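Local coordinates for protein translation initiation factor eIF-2B (Pyrococcus horikoshii, PDB 1VB5) that is the regulatory subunit of archaeal initiation factor 2B, which probably promotes the exchange of GDP for GTP on initiation factor 2, at residues R97-I102 with G261-L266; I125-K130 with L156-I161; I139-S144 with I166-M171; I188-Y193 with T226-D231; G199-A204 with V253-Y258. All blocks are in the same frame, centred on the assembly; numbering follows the deposited sequence.

Contact 1: R97-I102 with G261-L266; sequences RELASI and GIITEL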
# COMPACT_ATOMS: atom_id res chain seq x y z
N ARG B 97 4.56 -26.88 12.36
CA ARG B 97 5.22 -27.89 11.53
C ARG B 97 4.24 -28.61 10.60
O ARG B 97 4.50 -28.79 9.41
CB ARG B 97 5.93 -28.92 12.41
CG ARG B 97 7.31 -28.47 12.89
CD ARG B 97 8.29 -28.45 11.73
NE ARG B 97 9.63 -28.00 12.10
CZ ARG B 97 10.69 -28.05 11.29
NH1 ARG B 97 10.57 -28.53 10.06
NH2 ARG B 97 11.87 -27.62 11.71
N GLU B 98 3.10 -29.03 11.15
CA GLU B 98 2.10 -29.74 10.36
C GLU B 98 1.46 -28.82 9.32
O GLU B 98 1.20 -29.24 8.19
CB GLU B 98 1.03 -30.33 11.28
CG GLU B 98 0.05 -31.25 10.57
CD GLU B 98 0.74 -32.25 9.66
OE1 GLU B 98 1.81 -32.78 10.06
OE2 GLU B 98 0.23 -32.51 8.55
N LEU B 99 1.21 -27.57 9.69
CA LEU B 99 0.59 -26.63 8.76
C LEU B 99 1.57 -26.39 7.61
O LEU B 99 1.18 -26.37 6.44
CB LEU B 99 0.26 -25.32 9.48
CG LEU B 99 -0.66 -24.29 8.79
CD1 LEU B 99 -1.04 -23.21 9.79
CD2 LEU B 99 0.04 -23.67 7.58
N ALA B 100 2.85 -26.23 7.95
CA ALA B 100 3.89 -25.99 6.95
C ALA B 100 3.91 -27.10 5.91
O ALA B 100 4.00 -26.84 4.70
CB ALA B 100 5.26 -25.88 7.63
N SER B 101 3.83 -28.35 6.37
CA SER B 101 3.85 -29.50 5.47
C SER B 101 2.68 -29.48 4.50
O SER B 101 2.82 -29.82 3.33
CB SER B 101 3.83 -30.80 6.28
OG SER B 101 3.81 -31.91 5.40
N ILE B 102 1.51 -29.08 5.01
CA ILE B 102 0.31 -29.01 4.19
C ILE B 102 0.39 -27.82 3.22
O ILE B 102 0.00 -27.94 2.05
CB ILE B 102 -0.94 -28.88 5.08
CG1 ILE B 102 -1.09 -30.15 5.92
CG2 ILE B 102 -2.18 -28.61 4.22
CD1 ILE B 102 -2.21 -30.10 6.93
N GLY B 261 -8.91 -20.49 0.75
CA GLY B 261 -8.94 -21.38 1.89
C GLY B 261 -8.00 -20.94 2.98
O GLY B 261 -7.14 -20.08 2.76
N ILE B 262 -8.18 -21.50 4.17
CA ILE B 262 -7.33 -21.20 5.32
C ILE B 262 -6.55 -22.48 5.62
O ILE B 262 -7.14 -23.54 5.91
CB ILE B 262 -8.18 -20.81 6.54
CG1 ILE B 262 -9.05 -19.60 6.18
CG2 ILE B 262 -7.26 -20.48 7.72
CD1 ILE B 262 -10.07 -19.20 7.21
N ILE B 263 -5.23 -22.39 5.53
CA ILE B 263 -4.35 -23.53 5.76
C ILE B 263 -4.13 -23.72 7.25
O ILE B 263 -3.52 -22.88 7.90
CB ILE B 263 -2.99 -23.31 5.07
CG1 ILE B 263 -3.21 -22.91 3.61
CG2 ILE B 263 -2.16 -24.60 5.12
CD1 ILE B 263 -1.95 -22.48 2.88
N THR B 264 -4.65 -24.81 7.79
CA THR B 264 -4.48 -25.09 9.22
C THR B 264 -3.68 -26.37 9.39
O THR B 264 -3.44 -27.09 8.41
CB THR B 264 -5.84 -25.28 9.93
OG1 THR B 264 -6.39 -26.55 9.55
CG2 THR B 264 -6.81 -24.17 9.56
N GLU B 265 -3.30 -26.67 10.63
CA GLU B 265 -2.53 -27.88 10.90
C GLU B 265 -3.42 -29.11 10.73
O GLU B 265 -2.93 -30.23 10.71
CB GLU B 265 -1.93 -27.84 12.32
CG GLU B 265 -2.95 -27.97 13.45
CD GLU B 265 -3.60 -26.65 13.83
OE1 GLU B 265 -3.66 -25.73 12.98
OE2 GLU B 265 -4.07 -26.54 14.98
N LEU B 266 -4.73 -28.89 10.62
CA LEU B 266 -5.70 -29.97 10.44
C LEU B 266 -6.12 -30.10 8.98
O LEU B 266 -6.95 -30.94 8.64
CB LEU B 266 -6.95 -29.72 11.30
CG LEU B 266 -6.75 -29.55 12.81
CD1 LEU B 266 -8.07 -29.16 13.47
CD2 LEU B 266 -6.21 -30.85 13.39

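Contact 2: I125-K130 with L156-I161; sequences IIRTAK and LEFSGI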
# COMPACT_ATOMS: atom_id res chain seq x y z
N ILE B 125 6.28 -22.41 5.59
CA ILE B 125 5.61 -23.06 4.47
C ILE B 125 6.55 -22.95 3.28
O ILE B 125 6.79 -23.93 2.56
CB ILE B 125 4.28 -22.35 4.10
CG1 ILE B 125 3.22 -22.60 5.18
CG2 ILE B 125 3.78 -22.85 2.75
CD1 ILE B 125 1.88 -21.92 4.90
N ILE B 126 7.07 -21.76 3.06
CA ILE B 126 7.97 -21.51 1.95
C ILE B 126 9.26 -22.33 2.04
O ILE B 126 9.71 -22.91 1.05
CB ILE B 126 8.28 -19.99 1.85
CG1 ILE B 126 7.04 -19.27 1.29
CG2 ILE B 126 9.49 -19.74 0.98
CD1 ILE B 126 7.12 -17.74 1.34
N ARG B 127 9.84 -22.39 3.23
CA ARG B 127 11.07 -23.14 3.44
C ARG B 127 10.88 -24.64 3.24
O ARG B 127 11.74 -25.31 2.66
CB ARG B 127 11.61 -22.88 4.85
CG ARG B 127 12.33 -21.55 4.99
CD ARG B 127 12.76 -21.29 6.42
NE ARG B 127 13.72 -20.20 6.48
CZ ARG B 127 14.03 -19.52 7.58
NH1 ARG B 127 13.44 -19.82 8.73
NH2 ARG B 127 14.92 -18.54 7.52
N THR B 128 9.75 -25.17 3.71
CA THR B 128 9.46 -26.59 3.56
C THR B 128 9.29 -26.93 2.09
O THR B 128 9.71 -28.00 1.64
CB THR B 128 8.18 -26.99 4.33
OG1 THR B 128 8.37 -26.78 5.74
CG2 THR B 128 7.85 -28.47 4.09
N ALA B 129 8.67 -26.03 1.33
CA ALA B 129 8.46 -26.27 -0.10
C ALA B 129 9.80 -26.31 -0.82
O ALA B 129 10.02 -27.15 -1.70
CB ALA B 129 7.57 -25.17 -0.70
N LYS B 130 10.71 -25.41 -0.45
CA LYS B 130 12.03 -25.37 -1.06
C LYS B 130 12.82 -26.62 -0.69
O LYS B 130 13.54 -27.18 -1.52
CB LYS B 130 12.81 -24.14 -0.60
CG LYS B 130 14.22 -24.07 -1.17
CD LYS B 130 15.19 -23.45 -0.18
CE LYS B 130 15.22 -24.22 1.14
NZ LYS B 130 16.28 -23.73 2.08
N LEU B 156 14.61 -15.28 3.82
CA LEU B 156 14.53 -15.99 2.55
C LEU B 156 15.91 -16.05 1.92
O LEU B 156 16.26 -17.02 1.25
CB LEU B 156 13.55 -15.29 1.60
CG LEU B 156 12.06 -15.39 1.93
CD1 LEU B 156 11.24 -14.59 0.92
CD2 LEU B 156 11.63 -16.85 1.91
N GLU B 157 16.69 -15.00 2.14
CA GLU B 157 18.04 -14.94 1.61
C GLU B 157 18.88 -16.00 2.33
O GLU B 157 19.67 -16.71 1.71
CB GLU B 157 18.63 -13.55 1.84
CG GLU B 157 19.95 -13.30 1.15
CD GLU B 157 20.38 -11.84 1.28
OE1 GLU B 157 20.59 -11.39 2.43
OE2 GLU B 157 20.48 -11.15 0.24
N PHE B 158 18.69 -16.11 3.64
CA PHE B 158 19.42 -17.09 4.45
C PHE B 158 19.16 -18.49 3.89
O PHE B 158 20.06 -19.32 3.80
CB PHE B 158 18.95 -17.02 5.91
CG PHE B 158 19.63 -18.00 6.83
CD1 PHE B 158 20.84 -17.68 7.44
CD2 PHE B 158 19.04 -19.24 7.10
CE1 PHE B 158 21.46 -18.58 8.31
CE2 PHE B 158 19.66 -20.15 7.97
CZ PHE B 158 20.87 -19.82 8.57
N SER B 159 17.91 -18.74 3.50
CA SER B 159 17.52 -20.04 2.98
C SER B 159 17.80 -20.28 1.50
O SER B 159 17.57 -21.38 1.00
CB SER B 159 16.03 -20.27 3.27
OG SER B 159 15.77 -20.21 4.67
N GLY B 160 18.31 -19.27 0.80
CA GLY B 160 18.61 -19.43 -0.61
C GLY B 160 17.38 -19.42 -1.51
O GLY B 160 17.37 -19.99 -2.61
N ILE B 161 16.33 -18.76 -1.05
CA ILE B 161 15.10 -18.68 -1.81
C ILE B 161 15.07 -17.39 -2.63
O ILE B 161 15.39 -16.31 -2.12
CB ILE B 161 13.89 -18.78 -0.86
CG1 ILE B 161 13.92 -20.15 -0.17
CG2 ILE B 161 12.58 -18.59 -1.63
CD1 ILE B 161 13.01 -20.27 1.02

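Contact 3: I139-S144 with I166-M171; sequences ILTESS and ITDAQM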
# COMPACT_ATOMS: atom_id res chain seq x y z
N ILE B 139 7.42 -12.81 -4.09
CA ILE B 139 7.28 -11.37 -4.20
C ILE B 139 6.73 -10.99 -2.84
O ILE B 139 5.72 -11.54 -2.39
CB ILE B 139 6.27 -10.96 -5.31
CG1 ILE B 139 6.77 -11.47 -6.66
CG2 ILE B 139 6.13 -9.44 -5.34
CD1 ILE B 139 5.76 -11.33 -7.79
N LEU B 140 7.40 -10.07 -2.16
CA LEU B 140 6.95 -9.65 -0.84
C LEU B 140 7.06 -8.14 -0.67
O LEU B 140 7.85 -7.49 -1.33
CB LEU B 140 7.79 -10.35 0.22
CG LEU B 140 9.29 -10.06 0.15
CD1 LEU B 140 9.65 -9.04 1.22
CD2 LEU B 140 10.07 -11.34 0.34
N THR B 141 6.25 -7.59 0.23
CA THR B 141 6.23 -6.16 0.48
C THR B 141 7.14 -5.81 1.64
O THR B 141 7.34 -6.61 2.55
CB THR B 141 4.82 -5.67 0.82
OG1 THR B 141 4.41 -6.24 2.08
CG2 THR B 141 3.84 -6.07 -0.24
N GLU B 142 7.68 -4.59 1.62
CA GLU B 142 8.55 -4.13 2.70
C GLU B 142 7.71 -3.97 3.97
O GLU B 142 8.22 -4.13 5.08
CB GLU B 142 9.20 -2.79 2.32
CG GLU B 142 8.22 -1.66 2.07
CD GLU B 142 8.89 -0.44 1.43
OE1 GLU B 142 8.19 0.58 1.22
OE2 GLU B 142 10.10 -0.51 1.14
N SER B 143 6.42 -3.66 3.78
CA SER B 143 5.44 -3.51 4.87
C SER B 143 5.60 -2.31 5.79
O SER B 143 6.11 -2.44 6.91
CB SER B 143 5.41 -4.78 5.73
OG SER B 143 5.26 -5.94 4.93
N SER B 144 5.14 -1.15 5.34
CA SER B 144 5.23 0.07 6.14
C SER B 144 4.36 -0.09 7.39
O SER B 144 3.35 -0.79 7.37
CB SER B 144 4.74 1.27 5.33
OG SER B 144 5.52 1.43 4.17
N ILE B 166 8.89 -5.34 -2.93
CA ILE B 166 8.16 -4.21 -3.49
C ILE B 166 7.60 -3.36 -2.35
O ILE B 166 7.69 -3.75 -1.18
CB ILE B 166 6.96 -4.67 -4.39
CG1 ILE B 166 5.91 -5.40 -3.54
CG2 ILE B 166 7.47 -5.58 -5.49
CD1 ILE B 166 4.67 -5.86 -4.34
N THR B 167 7.06 -2.19 -2.68
CA THR B 167 6.46 -1.32 -1.67
C THR B 167 5.02 -1.79 -1.56
O THR B 167 4.52 -2.46 -2.47
CB THR B 167 6.46 0.15 -2.11
OG1 THR B 167 5.71 0.28 -3.31
CG2 THR B 167 7.89 0.64 -2.35
N ASP B 168 4.33 -1.45 -0.47
CA ASP B 168 2.95 -1.89 -0.30
C ASP B 168 2.03 -1.42 -1.45
O ASP B 168 1.18 -2.18 -1.92
CB ASP B 168 2.38 -1.39 1.04
CG ASP B 168 3.25 -1.78 2.24
OD1 ASP B 168 4.12 -2.66 2.11
OD2 ASP B 168 3.05 -1.20 3.34
N ALA B 169 2.21 -0.18 -1.89
CA ALA B 169 1.37 0.36 -2.95
C ALA B 169 1.52 -0.33 -4.31
O ALA B 169 0.73 -0.08 -5.23
CB ALA B 169 1.63 1.87 -3.09
N GLN B 170 2.51 -1.20 -4.44
CA GLN B 170 2.73 -1.91 -5.70
C GLN B 170 2.06 -3.29 -5.76
O GLN B 170 2.16 -3.99 -6.77
CB GLN B 170 4.23 -2.06 -5.97
CG GLN B 170 4.92 -0.84 -6.56
CD GLN B 170 6.43 -1.05 -6.67
OE1 GLN B 170 7.17 -0.80 -5.72
NE2 GLN B 170 6.88 -1.51 -7.83
N MET B 171 1.38 -3.68 -4.68
CA MET B 171 0.72 -4.99 -4.62
C MET B 171 -0.21 -5.27 -5.80
O MET B 171 -0.29 -6.40 -6.27
CB MET B 171 -0.04 -5.15 -3.31
CG MET B 171 0.86 -5.23 -2.10
SD MET B 171 0.01 -5.71 -0.59
CE MET B 171 -1.05 -4.27 -0.29
O HOH W 1 5.79 0.45 1.37

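Contact 4: I188-Y193 with T226-D231; sequences ITKDGY and TLKSGD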
# COMPACT_ATOMS: atom_id res chain seq x y z
N ILE B 188 -8.73 -15.26 12.98
CA ILE B 188 -9.76 -15.70 12.05
C ILE B 188 -11.00 -15.49 12.92
O ILE B 188 -11.19 -16.19 13.92
CB ILE B 188 -9.65 -17.20 11.68
CG1 ILE B 188 -8.31 -17.50 11.00
CG2 ILE B 188 -10.82 -17.58 10.77
CD1 ILE B 188 -8.05 -16.72 9.72
N THR B 189 -11.83 -14.52 12.57
CA THR B 189 -13.03 -14.23 13.35
C THR B 189 -14.01 -15.39 13.33
O THR B 189 -13.85 -16.34 12.57
CB THR B 189 -13.75 -12.95 12.85
OG1 THR B 189 -14.21 -13.16 11.51
CG2 THR B 189 -12.80 -11.77 12.87
N LYS B 190 -15.02 -15.30 14.19
CA LYS B 190 -16.04 -16.32 14.29
C LYS B 190 -16.80 -16.48 12.97
O LYS B 190 -17.19 -17.59 12.61
CB LYS B 190 -17.02 -15.97 15.41
CG LYS B 190 -18.04 -17.06 15.68
CD LYS B 190 -19.08 -16.63 16.69
CE LYS B 190 -20.11 -17.74 16.90
NZ LYS B 190 -21.19 -17.32 17.84
N ASP B 191 -17.01 -15.38 12.26
CA ASP B 191 -17.73 -15.45 10.99
C ASP B 191 -16.85 -15.69 9.76
O ASP B 191 -17.30 -15.55 8.62
CB ASP B 191 -18.64 -14.21 10.81
CG ASP B 191 -17.92 -12.89 11.10
OD1 ASP B 191 -16.81 -12.91 11.66
OD2 ASP B 191 -18.50 -11.83 10.78
N GLY B 192 -15.59 -16.06 9.98
CA GLY B 192 -14.71 -16.38 8.87
C GLY B 192 -13.89 -15.29 8.21
O GLY B 192 -13.31 -15.52 7.15
N TYR B 193 -13.85 -14.10 8.81
CA TYR B 193 -13.07 -13.01 8.25
C TYR B 193 -11.65 -13.12 8.77
O TYR B 193 -11.41 -13.70 9.84
CB TYR B 193 -13.69 -11.66 8.64
CG TYR B 193 -14.97 -11.35 7.89
CD1 TYR B 193 -16.03 -12.26 7.86
CD2 TYR B 193 -15.12 -10.14 7.20
CE1 TYR B 193 -17.21 -11.98 7.17
CE2 TYR B 193 -16.31 -9.85 6.50
CZ TYR B 193 -17.34 -10.78 6.48
OH TYR B 193 -18.50 -10.52 5.79
N THR B 226 -15.49 -16.53 19.52
CA THR B 226 -16.68 -15.72 19.70
C THR B 226 -16.71 -14.35 19.03
O THR B 226 -17.79 -13.80 18.80
CB THR B 226 -16.93 -15.49 21.20
OG1 THR B 226 -15.83 -14.74 21.74
CG2 THR B 226 -17.03 -16.82 21.93
N LEU B 227 -15.54 -13.79 18.73
CA LEU B 227 -15.47 -12.46 18.14
C LEU B 227 -15.82 -12.43 16.65
O LEU B 227 -15.24 -13.16 15.85
CB LEU B 227 -14.06 -11.90 18.36
CG LEU B 227 -13.80 -10.41 18.13
CD1 LEU B 227 -14.67 -9.56 19.04
CD2 LEU B 227 -12.33 -10.14 18.40
N LYS B 228 -16.80 -11.59 16.30
CA LYS B 228 -17.24 -11.43 14.91
C LYS B 228 -16.47 -10.27 14.27
O LYS B 228 -15.99 -9.38 14.97
CB LYS B 228 -18.74 -11.15 14.85
CG LYS B 228 -19.65 -12.33 15.20
CD LYS B 228 -19.58 -13.42 14.12
CE LYS B 228 -20.70 -14.46 14.28
NZ LYS B 228 -20.66 -15.51 13.21
N SER B 229 -16.37 -10.28 12.95
CA SER B 229 -15.64 -9.25 12.21
C SER B 229 -16.00 -7.82 12.62
O SER B 229 -15.12 -7.00 12.86
CB SER B 229 -15.88 -9.42 10.71
OG SER B 229 -17.27 -9.43 10.41
N GLY B 230 -17.30 -7.54 12.70
CA GLY B 230 -17.74 -6.20 13.06
C GLY B 230 -17.34 -5.71 14.45
O GLY B 230 -17.43 -4.51 14.72
N ASP B 231 -16.89 -6.61 15.32
CA ASP B 231 -16.52 -6.20 16.67
C ASP B 231 -15.02 -6.23 16.94
O ASP B 231 -14.58 -5.93 18.05
CB ASP B 231 -17.25 -7.08 17.69
CG ASP B 231 -18.76 -6.96 17.59
OD1 ASP B 231 -19.27 -5.82 17.69
OD2 ASP B 231 -19.44 -8.00 17.41

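Contact 5: G199-A204 with V253-Y258; sequences GTYLLA and VTPWKY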
# COMPACT_ATOMS: atom_id res chain seq x y z
N GLY B 199 -3.43 -3.72 4.84
CA GLY B 199 -3.00 -3.84 3.46
C GLY B 199 -3.34 -5.19 2.85
O GLY B 199 -3.44 -5.32 1.63
N THR B 200 -3.52 -6.21 3.70
CA THR B 200 -3.84 -7.56 3.25
C THR B 200 -5.14 -7.53 2.44
O THR B 200 -5.28 -8.23 1.44
CB THR B 200 -4.01 -8.53 4.45
OG1 THR B 200 -2.82 -8.51 5.25
CG2 THR B 200 -4.26 -9.95 3.95
N TYR B 201 -6.09 -6.72 2.90
CA TYR B 201 -7.38 -6.58 2.23
C TYR B 201 -7.17 -6.12 0.79
O TYR B 201 -7.76 -6.67 -0.15
CB TYR B 201 -8.23 -5.56 3.01
CG TYR B 201 -9.53 -5.14 2.34
CD1 TYR B 201 -10.51 -6.09 2.01
CD2 TYR B 201 -9.80 -3.80 2.08
CE1 TYR B 201 -11.72 -5.70 1.43
CE2 TYR B 201 -11.01 -3.40 1.50
CZ TYR B 201 -11.97 -4.35 1.18
OH TYR B 201 -13.16 -3.95 0.63
N LEU B 202 -6.30 -5.13 0.60
CA LEU B 202 -6.02 -4.62 -0.75
C LEU B 202 -5.39 -5.71 -1.60
O LEU B 202 -5.70 -5.83 -2.79
CB LEU B 202 -5.09 -3.41 -0.69
CG LEU B 202 -5.57 -2.27 0.21
CD1 LEU B 202 -4.54 -1.14 0.22
CD2 LEU B 202 -6.92 -1.77 -0.29
N LEU B 203 -4.51 -6.50 -1.01
CA LEU B 203 -3.87 -7.58 -1.75
C LEU B 203 -4.97 -8.54 -2.17
O LEU B 203 -5.00 -9.02 -3.31
CB LEU B 203 -2.86 -8.32 -0.86
CG LEU B 203 -1.66 -9.03 -1.50
CD1 LEU B 203 -1.17 -10.14 -0.59
CD2 LEU B 203 -2.04 -9.59 -2.84
N ALA B 204 -5.88 -8.82 -1.24
CA ALA B 204 -6.98 -9.75 -1.50
C ALA B 204 -7.85 -9.24 -2.65
O ALA B 204 -8.24 -10.02 -3.52
CB ALA B 204 -7.82 -9.93 -0.23
N VAL B 253 -9.11 -6.05 8.06
CA VAL B 253 -10.02 -7.18 7.95
C VAL B 253 -10.32 -7.56 6.49
O VAL B 253 -10.70 -6.71 5.68
CB VAL B 253 -11.36 -6.85 8.64
CG1 VAL B 253 -12.27 -8.07 8.62
CG2 VAL B 253 -11.09 -6.41 10.07
N THR B 254 -10.14 -8.83 6.17
CA THR B 254 -10.43 -9.32 4.83
C THR B 254 -11.63 -10.27 4.84
O THR B 254 -11.63 -11.29 5.54
CB THR B 254 -9.23 -10.08 4.22
OG1 THR B 254 -8.10 -9.19 4.11
CG2 THR B 254 -9.59 -10.60 2.84
N PRO B 255 -12.67 -9.95 4.06
CA PRO B 255 -13.87 -10.80 3.98
C PRO B 255 -13.48 -12.17 3.46
O PRO B 255 -12.51 -12.30 2.70
CB PRO B 255 -14.76 -10.05 2.99
CG PRO B 255 -14.36 -8.59 3.20
CD PRO B 255 -12.86 -8.70 3.29
N TRP B 256 -14.22 -13.20 3.85
CA TRP B 256 -13.90 -14.55 3.40
C TRP B 256 -14.09 -14.75 1.89
O TRP B 256 -13.43 -15.60 1.30
CB TRP B 256 -14.73 -15.60 4.16
CG TRP B 256 -16.22 -15.37 4.12
CD1 TRP B 256 -16.98 -14.80 5.10
CD2 TRP B 256 -17.11 -15.68 3.04
NE1 TRP B 256 -18.29 -14.73 4.70
CE2 TRP B 256 -18.40 -15.26 3.44
CE3 TRP B 256 -16.94 -16.27 1.78
CZ2 TRP B 256 -19.52 -15.41 2.61
CZ3 TRP B 256 -18.06 -16.41 0.96
CH2 TRP B 256 -19.33 -15.98 1.38
N LYS B 257 -14.97 -13.97 1.27
CA LYS B 257 -15.22 -14.16 -0.17
C LYS B 257 -14.02 -13.92 -1.07
O LYS B 257 -14.08 -14.17 -2.27
CB LYS B 257 -16.42 -13.33 -0.63
CG LYS B 257 -16.26 -11.81 -0.64
CD LYS B 257 -17.60 -11.18 -1.01
CE LYS B 257 -17.54 -9.67 -1.13
NZ LYS B 257 -18.90 -9.10 -1.43
N TYR B 258 -12.92 -13.44 -0.50
CA TYR B 258 -11.70 -13.21 -1.27
C TYR B 258 -10.64 -14.24 -0.88
O TYR B 258 -9.50 -14.19 -1.35
CB TYR B 258 -11.16 -11.81 -1.01
CG TYR B 258 -12.14 -10.71 -1.37
CD1 TYR B 258 -12.69 -9.89 -0.38
CD2 TYR B 258 -12.50 -10.48 -2.69
CE1 TYR B 258 -13.58 -8.88 -0.70
CE2 TYR B 258 -13.39 -9.47 -3.03
CZ TYR B 258 -13.92 -8.67 -2.03
OH TYR B 258 -14.77 -7.63 -2.35
O HOH W 2 -15.30 -5.90 0.45
O HOH W 3 -8.60 -12.71 -3.52

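Contact 1: R97-I102 with G261-L266
Leu99 and Ile263 meet at about a right angle, helix side chain against strand side chain. Leu99 CD2 lies 3.4 Å from Ile263 CG2, closer than usual for two carbons, so packing is tight here. The other branch, Leu99 CD1, sits 3.1 Å from the carbonyl O of Ile263. CG of Leu99 stands anti to the backbone N (chi1 -167°), which carries both methyls to the strand. Leu99 also packs on Thr121 and Ile125 of helix 120-131. Ile102, one turn on, adds a lighter touch. Its CG2 is 4.1 Å from Ile263 CG2, and its CD1 reaches 3.6 Å to the O of Thr264. With an alanine at Leu99, Ile263 CG2 would probably lose its close partner and a gap would open between helix and strand.

The side towards solvent is more exposed. Glu98 buries little area there, with one touch of its CG on the O of Glu265 at 3.2 Å. No hydrogen bond joins the two segments. Glu265 OE1 accepts from the backbone N of Thr220. Thr264 OG1 accepts from the N of Leu266, an ST turn, and is also hydrogen-bonded to the O of Gly267. The axes of helix 97-102 and strand 261-264 approach to 7.7 Å, at 132° between their directions. This is helix-on-sheet packing, with helix 78-106 against the mixed sheet of a Rossmann-like alpha/beta domain.

Contact 2: I125-K130 with L156-I161
Ser159 takes two bonds from helix 120-131, one on its side chain and one on its backbone. Arg127 NE donates to Ser159 OG at 2.7 Å. The serine oxygen is tilted 25° out of the guanidinium plane. Lys130 NZ donates to the O of Ser159 at 2.9 Å, in the carbonyl plane and on a lone pair. The lysine bends at chi2 and chi3 to get there, and its CD rests 3.5 Å from CG1 of Ile161.

Beside these polar groups, toward the sheet, lies an apolar layer. Ile126 CG2 touches Ile161 CD1 at 3.6 Å and Leu156 CD2 at 3.7 Å. Ile126 CG2 is anti to the backbone N, which turns this methyl to both partners. Leu156 crosses Ile126 at about a right angle. Phe136 of strand 136-141 packs against Ile126 and Ile161.

The next shell sets these groups in place. Gly160, with positive phi, ends helix 148-158 in a Schellman motif, with Gly160 N bonded to the O of Glu157 and Ile161 N to the O of Leu156. Arg127 forms salt bridges through NH1 to Glu124 and through NH2 to Glu155. These fix the rotation of its guanidinium group.

Both donors are basic, and the lysine meets a carbonyl at the C-terminal end of a helix. Its charge would probably be favoured by the negative end of the helix dipole, while the two glutamates offset that of the arginine.

Contact 3: I139-S144 with I166-M171
The edge of the mixed sheet, in its parallel part, lies here, where strands 136-141 and 163-166 of the Rossmann-like domain end side by side. Thr141 and Ile166 form the parallel bridge. Ile166 N donates to the O of Leu140 at 2.9 Å. The O of Ile166 then takes the N of Glu142, nearly along the C=O axis (175°). On the sheet face that Thr141 and Ile166 share, Ile166 CG1 is 4.0 Å from Thr141 CG2. Met171 CG comes to 3.6 Å from the same Thr141 methyl.

Beyond the strand ends, one side chain joins the two loops. Asp168 is buried and crosses Thr141 at about a right angle. Its CG lies beside its own backbone N (chi1 -54°), which swings the carboxylate to the turn after strand 136-141. Thr141 OG1 shares a hydrogen bond with Ser143 OG and another with His116 ND1.

Glu142 lies side by side with Thr167, pointing the same way. Its OE2 makes a salt bridge to Arg241 of the second subunit, so the loop also takes part in the dimer contact. A water links the N of Asp168 to Ser144 OG.

Asp168 grips the turn with both oxygens: OD1 takes a weak bond from Ser143 N at 3.0 Å, and OD2 takes Ser144 N at 2.9 Å on its syn side.

Contact 4: I188-Y193 with T226-D231
The ring of Tyr193 carries Ser229 on one face. Ser229 OG stands 3.8 Å above the ring plane, over its centre. Ser229 CB makes a CH-pi contact, 3.9 Å from the ring centroid of Tyr193. The O of Asp191 lies at the ring edge, in plane, and Trp256 meets the ring with its plane at about 90°.

The carboxylate of Asp191 is the second flat group. Its OD1 accepts from two donors that come from opposite faces of its plane. Ser229 N reaches it on the syn side at 3.0 Å, and Thr189 OG1 on the anti side at 2.6 Å. OD2 takes Ser229 OG at 2.7 Å, also syn. CG sits between the backbone N and the carbonyl carbon (chi1 47°), which aims both oxygens at the serine.

Thr189 to Gly192 is a type I beta turn, linking antiparallel strands 187-188 and 194-197 as a hairpin. Thr189 OG1 also accepts from the N of Tyr193, bracing the turn from within.

Within the turn, Lys190 N donates to the O of Leu227 at 2.7 Å, almost straight (177°). On the exposed side the two lysines cross, Lys190 CD lying 3.6 Å from Lys228 CE. Lys228 CD packs on Asp191 CB at 3.5 Å.

Contact 5: G199-A204 with V253-Y258
Helix 200-209 starts beside the end of strand 251-254, with Tyr201 and Thr254 CA atoms 4.9 Å apart and Gly199 at the N-cap. The Tyr201 ring reaches along the chain that leaves the strand. Its CE1 lies 3.7 Å from Pro255 CD, and its CD1 is 3.7 Å from the O of Val253. A chi1 of 172° sets Tyr201 CG opposite the backbone N and brings the ring to the proline. Thr254 OG1 rests 3.3 Å from Tyr201 CA. The N of Tyr201 is instead held by the carboxylate of Asp252.

Strand 251-254 is an outer strand of the three-stranded antiparallel sheet, so this helix start packs against the end of an edge strand. Past Pro255 the chain makes a short 3-10 turn, which brings Tyr258 back to the helix.

Ala204 fits between the two parts. Its CB touches Thr254 CG2 at 3.6 Å and Tyr258 CB at 3.9 Å.

A water is 2.9 Å from Tyr201 OH, in the plane of the ring, and only weakly bound to Tyr258 OH. If Tyr201 were a leucine, this water is likely to lose its stronger mate and Pro255 CD its ring contact. A second water donates to the O of Ala204 at 2.7 Å and to the O of Tyr258. Tyr258 also meets His208 edge-to-face, and both tyrosines pack on Glu209 of the second subunit.

How the contacts relate
Contact 1 meets contact 2 where helix 78-106 packs on helix 120-131: Leu99 CD2 is 3.7 Å from Ile125 CD1. Contact 2 in turn meets contact 3 where Leu156 CD1 lies 3.5 Å from Leu140 CD2, on strand 136-141. Contacts 3 and 5 have centres about 15 Å apart and both touch the second subunit; Met171 SD of contact 3 packs 3.8 Å from Leu203 CG. Contact 5 joins contact 4 through aromatic side chains, Tyr193 CE1 being 3.5 Å from Trp256 CD1. Ile188 CG2 links contact 4 to contact 1, 4.0 Å from Ile262 CD1. Contacts 2 and 4 lie farthest apart, with centres about 32 Å apart, on opposite sides of the chain's centre.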